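Local structure of autolysin E (Staphylococcus aureus, 4PI8) at residues E61-M65 with F215-D220. The protein probably cleaves the glycan strands of peptidoglycan as a cell-wall glycosidase of the lysozyme clan, and here carries a bound NAG-NAM disaccharide. The protein carries 1 engineered substitution. Residues are numbered along the deposited sequence; the frame is centred on the assembly and turned at random.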
# COMPACT_ATOMS: atom_id res chain seq x y z
N GLU A 61 4.14 0.24 13.60
CA GLU A 61 4.44 1.16 14.71
C GLU A 61 4.01 2.56 14.30
O GLU A 61 4.43 3.11 13.25
CB GLU A 61 5.92 1.20 15.04
CG GLU A 61 6.63 -0.07 15.52
CD GLU A 61 5.88 -0.90 16.55
OE1 GLU A 61 5.03 -0.38 17.31
OE2 GLU A 61 6.17 -2.12 16.58
N LYS A 62 3.29 3.17 15.20
CA LYS A 62 2.70 4.49 15.01
C LYS A 62 3.71 5.58 15.09
O LYS A 62 4.84 5.36 15.60
CB LYS A 62 1.65 4.70 16.02
CG LYS A 62 0.54 3.65 15.93
CD LYS A 62 -0.57 3.87 16.92
CE LYS A 62 -0.10 3.55 18.33
NZ LYS A 62 -1.21 3.70 19.30
N VAL A 63 3.35 6.74 14.56
CA VAL A 63 4.25 7.87 14.58
C VAL A 63 3.55 9.08 15.23
O VAL A 63 2.32 9.25 15.15
CB VAL A 63 4.83 8.26 13.21
CG1 VAL A 63 5.81 7.21 12.76
CG2 VAL A 63 3.74 8.52 12.21
N PRO A 64 4.33 9.95 15.88
CA PRO A 64 3.81 11.11 16.57
C PRO A 64 3.55 12.25 15.62
O PRO A 64 4.36 13.15 15.44
CB PRO A 64 4.93 11.43 17.58
CG PRO A 64 6.18 11.06 16.90
CD PRO A 64 5.79 9.78 16.14
N MET A 65 2.38 12.19 15.00
CA MET A 65 1.90 13.21 14.06
C MET A 65 0.57 13.70 14.53
O MET A 65 -0.37 12.94 14.64
CB MET A 65 1.77 12.63 12.62
CG MET A 65 3.11 12.35 11.98
SD MET A 65 3.97 13.81 11.32
CE MET A 65 2.96 14.06 9.87
N PHE A 215 9.18 16.32 9.17
CA PHE A 215 8.72 16.48 10.55
C PHE A 215 9.76 16.02 11.56
O PHE A 215 9.51 16.10 12.77
CB PHE A 215 7.36 15.80 10.71
CG PHE A 215 6.28 16.49 9.93
CD1 PHE A 215 5.76 17.72 10.34
CD2 PHE A 215 5.87 16.00 8.73
CE1 PHE A 215 4.78 18.34 9.56
CE2 PHE A 215 4.90 16.63 7.95
CZ PHE A 215 4.34 17.81 8.40
N GLY A 216 10.87 15.47 11.13
CA GLY A 216 11.90 15.02 12.05
C GLY A 216 11.51 13.76 12.79
O GLY A 216 11.80 13.59 14.00
N ILE A 217 10.85 12.85 12.09
CA ILE A 217 10.39 11.61 12.71
C ILE A 217 11.51 10.56 12.74
O ILE A 217 12.23 10.34 11.77
CB ILE A 217 9.16 11.05 11.93
CG1 ILE A 217 8.04 12.09 11.76
CG2 ILE A 217 8.61 9.81 12.61
CD1 ILE A 217 7.43 12.62 13.03
N LYS A 218 11.60 9.84 13.85
CA LYS A 218 12.56 8.74 13.97
C LYS A 218 12.02 7.44 13.37
O LYS A 218 10.91 7.06 13.66
CB LYS A 218 12.87 8.51 15.46
CG LYS A 218 14.22 7.83 15.66
CD LYS A 218 14.34 7.02 16.95
CE LYS A 218 15.70 6.29 17.00
NZ LYS A 218 15.94 5.51 15.74
N LYS A 219 12.86 6.76 12.63
CA LYS A 219 12.54 5.45 12.01
C LYS A 219 12.41 4.36 13.06
O LYS A 219 13.17 4.37 14.03
CB LYS A 219 13.65 5.06 11.05
CG LYS A 219 13.72 5.90 9.80
CD LYS A 219 14.71 5.34 8.79
CE LYS A 219 16.14 5.70 9.16
NZ LYS A 219 17.13 4.70 8.64
N ASP A 220 11.48 3.42 12.86
CA ASP A 220 11.30 2.25 13.70
C ASP A 220 12.21 1.17 13.13
O ASP A 220 13.14 1.43 12.34
CB ASP A 220 9.79 1.82 13.70
CG ASP A 220 8.89 2.69 14.64
OD1 ASP A 220 9.13 2.67 15.90
OD2 ASP A 220 7.92 3.38 14.14
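Met65 and Phe215 give a compact example of how two chain segments can be joined mainly through side chains. The thioether lies across one face of the ring: Met65 CE stands 3.6 Å above the Phe215 ring plane, displaced toward the rim near CD2 and CE2, a CH-pi contact. Met65 SD comes in obliquely, 4.2 Å from the centroid of the Phe215 ring, which makes the pair a Met-aromatic contact as well. Bends at chi2 and chi3 fold the methionine chain back, bringing its end nearer the ring than its first bond would suggest.

Ile217 fills the middle with two separate branches. Its CG2 abuts Val63 CG1 at 3.8 Å, the two side chains crossing at about a right angle, while Ile217 CD1 reaches 4.0 Å from Met65 SD and also lies against the carbonyl oxygen of Pro64, the centre of an inverse gamma turn. Ile99 and Val98 of helix 98-108 and Tyr212 of helix 200-215 extend this apolar cluster.

At the other end the contact turns polar without pairing. Asp220 presses its carboxylate on the aliphatic part of Glu61, with Asp220 OD2 3.1 Å from Glu61 CB. The glutamate bends at chi2 (-44°) and carries its own carboxylate away, the two planes 59° apart. These like charges are not in contact, Glu61 OE1 being 5.3 Å from Asp220 OD1, but Glu61 OE2 also has the carboxylate of Asp58 close by, so some mutual destabilisation is likely.

The segments run nearly antiparallel and, apart from Phe215, which ends helix 200-215, they are loop. Together they form side-chain packing between the linker leading into helix 67-74 and the chain leaving helix 200-215, at the periphery of the helix-rich glucosaminidase fold of the lysozyme clan.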